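Local atomic coordinates of probable host range protein 2-3 (Myxoma virus, PDB entry 5CZ3), a protein that probably helps the virus multiply in different host cell types, as a member of the C7 family of poxvirus host-range proteins. Residues A[47-52]-A[91-96]. Numbering follows the deposited sequence.
Sequences ITFILV and VVIYVE
I47 packs against I93 and F49 against V91 where strands 45-54 and 87-95 pair antiparallel in one sheet of the C7-family beta-sandwich; together these four residues illustrate how one strand pair serves both its own sheet and the sandwich core. Two hydrogen-bonded pairs, I47 with I93 and F49 with V91, hold the backbones together through four N-H to carbonyl bonds. Of these, F49 N to V91 O is short (2.8 Å) and nearly straight, at 174°. Between V91 and I93, V92 CA lies 3.4 Å from I47 O in a CA-H...O contact.

The side chains of both hydrogen-bonded pairs turn to the same face, toward the second sheet, where L39 of strand 34-40 and M68 of strand 67-70 meet them. Here F49 and V91 leave the sheet alongside one another: V91 CG1 sits 3.6 Å from F49 CB and also reaches CD1 of the ring. With chi1 at -62°, the F49 ring is anti to its own carbonyl carbon, which places ring atom CE1 against I93 CD1, 3.6 Å away. I93 CG1 lies in the ring plane at its edge, as does V91 O, so the neighbouring strand borders the phenyl group at its edge. I47 spans two partners, setting CB against I93 CG1 and sending its extended arm on to V95.

On the other face, V92 is exposed and T48 partly so; in this non-hydrogen-bonded pair T48 OG1 lies 3.6 Å from V92 CG2, a polar atom against a methyl group. Back on the buried face, the packing at the I47 end finishes with a methyl-to-methyl contact, I47 CD1 against V95 CG2 at 3.8 Å.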
ATOM      1  N   ILE A  47      -0.396   4.869 -13.430  1.00 42.39           N
ATOM      2  CA  ILE A  47      -1.105   4.566 -12.195  1.00 41.92           C
ATOM      3  C   ILE A  47      -0.427   5.249 -11.014  1.00 41.06           C
ATOM      4  O   ILE A  47       0.746   5.005 -10.731  1.00 40.52           O
ATOM      5  CB  ILE A  47      -1.183   3.051 -11.944  1.00 42.90           C
ATOM      6  CG1 ILE A  47      -1.877   2.358 -13.115  1.00 44.96           C
ATOM      7  CG2 ILE A  47      -1.927   2.764 -10.650  1.00 42.28           C
ATOM      8  CD1 ILE A  47      -1.917   0.856 -12.995  1.00 46.78           C
ATOM      9  N   THR A  48      -1.174   6.111 -10.331  1.00 41.51           N
ATOM     10  CA  THR A  48      -0.637   6.881  -9.217  1.00 40.80           C
ATOM     11  C   THR A  48      -1.013   6.258  -7.877  1.00 42.12           C
ATOM     12  O   THR A  48      -2.192   6.051  -7.587  1.00 43.02           O
ATOM     13  CB  THR A  48      -1.139   8.340  -9.249  1.00 40.46           C
ATOM     14  OG1 THR A  48      -0.827   8.932 -10.517  1.00 41.04           O
ATOM     15  CG2 THR A  48      -0.489   9.157  -8.142  1.00 39.42           C
ATOM     16  N   PHE A  49      -0.005   5.953  -7.067  1.00 43.47           N
ATOM     17  CA  PHE A  49      -0.226   5.447  -5.717  1.00 45.30           C
ATOM     18  C   PHE A  49       0.121   6.506  -4.679  1.00 44.59           C
ATOM     19  O   PHE A  49       1.200   7.095  -4.723  1.00 46.11           O
ATOM     20  CB  PHE A  49       0.610   4.194  -5.446  1.00 46.91           C
ATOM     21  CG  PHE A  49       0.291   3.033  -6.341  1.00 49.95           C
ATOM     22  CD1 PHE A  49       0.885   2.915  -7.586  1.00 50.72           C
ATOM     23  CD2 PHE A  49      -0.584   2.043  -5.926  1.00 51.80           C
ATOM     24  CE1 PHE A  49       0.601   1.842  -8.405  1.00 52.70           C
ATOM     25  CE2 PHE A  49      -0.873   0.968  -6.741  1.00 53.87           C
ATOM     26  CZ  PHE A  49      -0.280   0.867  -7.982  1.00 54.35           C
ATOM     27  N   ILE A  50      -0.791   6.746  -3.744  1.00 43.23           N
ATOM     28  CA  ILE A  50      -0.468   7.554  -2.577  1.00 41.24           C
ATOM     29  C   ILE A  50      -0.597   6.699  -1.323  1.00 41.00           C
ATOM     30  O   ILE A  50      -1.674   6.190  -1.012  1.00 42.38           O
ATOM     31  CB  ILE A  50      -1.364   8.801  -2.468  1.00 41.16           C
ATOM     32  CG1 ILE A  50      -0.958   9.828  -3.524  1.00 39.35           C
ATOM     33  CG2 ILE A  50      -1.255   9.418  -1.080  1.00 42.06           C
ATOM     34  CD1 ILE A  50      -1.697  11.138  -3.424  1.00 39.21           C
ATOM     35  N   LEU A  51       0.517   6.525  -0.620  1.00 39.92           N
ATOM     36  CA  LEU A  51       0.541   5.724   0.597  1.00 39.43           C
ATOM     37  C   LEU A  51       0.677   6.621   1.815  1.00 39.08           C
ATOM     38  O   LEU A  51       1.649   7.369   1.940  1.00 38.14           O
ATOM     39  CB  LEU A  51       1.687   4.707   0.568  1.00 38.79           C
ATOM     40  CG  LEU A  51       1.729   3.658  -0.549  1.00 38.68           C
ATOM     41  CD1 LEU A  51       2.389   4.204  -1.808  1.00 37.65           C
ATOM     42  CD2 LEU A  51       2.440   2.400  -0.073  1.00 40.16           C
ATOM     43  N   VAL A  52      -0.298   6.549   2.713  1.00 39.88           N
ATOM     44  CA  VAL A  52      -0.244   7.321   3.946  1.00 40.64           C
ATOM     45  C   VAL A  52       0.137   6.415   5.108  1.00 42.06           C
ATOM     46  O   VAL A  52      -0.679   5.634   5.597  1.00 43.94           O
ATOM     47  CB  VAL A  52      -1.582   8.013   4.241  1.00 41.91           C
ATOM     48  CG1 VAL A  52      -1.487   8.813   5.531  1.00 42.76           C
ATOM     49  CG2 VAL A  52      -1.983   8.908   3.073  1.00 40.75           C
ATOM     50  N   VAL A  91       4.020   7.334  -5.567  1.00 47.26           N
ATOM     51  CA  VAL A  91       4.730   6.706  -6.669  1.00 51.65           C
ATOM     52  C   VAL A  91       3.826   6.609  -7.897  1.00 55.07           C
ATOM     53  O   VAL A  91       2.626   6.358  -7.789  1.00 55.63           O
ATOM     54  CB  VAL A  91       5.268   5.301  -6.275  1.00 45.77           C
ATOM     55  CG1 VAL A  91       4.137   4.352  -5.927  1.00 45.35           C
ATOM     56  CG2 VAL A  91       6.132   4.721  -7.384  1.00 46.69           C
ATOM     57  N   VAL A  92       4.411   6.845  -9.065  1.00 24.40           N
ATOM     58  CA  VAL A  92       3.689   6.744 -10.323  1.00 27.41           C
ATOM     59  C   VAL A  92       4.382   5.740 -11.232  1.00 29.24           C
ATOM     60  O   VAL A  92       5.572   5.865 -11.517  1.00 38.57           O
ATOM     61  CB  VAL A  92       3.589   8.108 -11.032  1.00 27.97           C
ATOM     62  CG1 VAL A  92       2.974   7.948 -12.413  1.00 28.25           C
ATOM     63  CG2 VAL A  92       2.781   9.089 -10.188  1.00 27.94           C
ATOM     64  N   ILE A  93       3.636   4.734 -11.672  1.00 57.27           N
ATOM     65  CA  ILE A  93       4.175   3.731 -12.579  1.00 53.83           C
ATOM     66  C   ILE A  93       3.511   3.838 -13.941  1.00 53.76           C
ATOM     67  O   ILE A  93       2.392   4.336 -14.062  1.00 52.57           O
ATOM     68  CB  ILE A  93       3.983   2.305 -12.036  1.00 51.51           C
ATOM     69  CG1 ILE A  93       2.495   1.998 -11.860  1.00 49.39           C
ATOM     70  CG2 ILE A  93       4.723   2.133 -10.721  1.00 50.19           C
ATOM     71  CD1 ILE A  93       2.209   0.581 -11.419  1.00 48.56           C
ATOM     72  N   TYR A  94       4.211   3.372 -14.968  1.00 54.41           N
ATOM     73  CA  TYR A  94       3.652   3.328 -16.308  1.00 55.56           C
ATOM     74  C   TYR A  94       3.504   1.884 -16.763  1.00 57.09           C
ATOM     75  O   TYR A  94       4.483   1.139 -16.811  1.00 58.35           O
ATOM     76  CB  TYR A  94       4.528   4.107 -17.287  1.00 56.68           C
ATOM     77  CG  TYR A  94       4.084   3.964 -18.723  1.00 57.64           C
ATOM     78  CD1 TYR A  94       3.032   4.720 -19.223  1.00 56.43           C
ATOM     79  CD2 TYR A  94       4.711   3.067 -19.576  1.00 60.49           C
ATOM     80  CE1 TYR A  94       2.621   4.588 -20.535  1.00 55.17           C
ATOM     81  CE2 TYR A  94       4.307   2.929 -20.885  1.00 58.07           C
ATOM     82  CZ  TYR A  94       3.263   3.691 -21.361  1.00 62.61           C
ATOM     83  OH  TYR A  94       2.855   3.558 -22.668  1.00 67.37           O
ATOM     84  N   VAL A  95       2.280   1.492 -17.099  1.00 57.43           N
ATOM     85  CA  VAL A  95       2.014   0.123 -17.524  1.00 59.56           C
ATOM     86  C   VAL A  95       1.379   0.074 -18.909  1.00 63.48           C
ATOM     87  O   VAL A  95       0.633   0.974 -19.297  1.00 62.88           O
ATOM     88  CB  VAL A  95       1.098  -0.609 -16.523  1.00 57.38           C
ATOM     89  CG1 VAL A  95       1.838  -0.862 -15.217  1.00 55.37           C
ATOM     90  CG2 VAL A  95      -0.176   0.188 -16.281  1.00 55.89           C
ATOM     91  N   GLU A  96       1.689  -0.984 -19.650  1.00 67.82           N
ATOM     92  CA  GLU A  96       1.143  -1.181 -20.986  1.00 72.65           C
ATOM     93  C   GLU A  96       0.249  -2.413 -21.008  1.00 73.59           C
ATOM     94  O   GLU A  96      -0.588  -2.575 -21.895  1.00 75.93           O
ATOM     95  CB  GLU A  96       2.268  -1.317 -22.014  1.00 77.50           C
ATOM     96  CG  GLU A  96       3.058  -0.037 -22.227  1.00 78.24           C
ATOM     97  CD  GLU A  96       4.154  -0.180 -23.264  1.00 82.34           C
ATOM     98  OE1 GLU A  96       4.751  -1.272 -23.361  1.00 83.76           O
ATOM     99  OE2 GLU A  96       4.412   0.804 -23.988  1.00 84.48           O
TER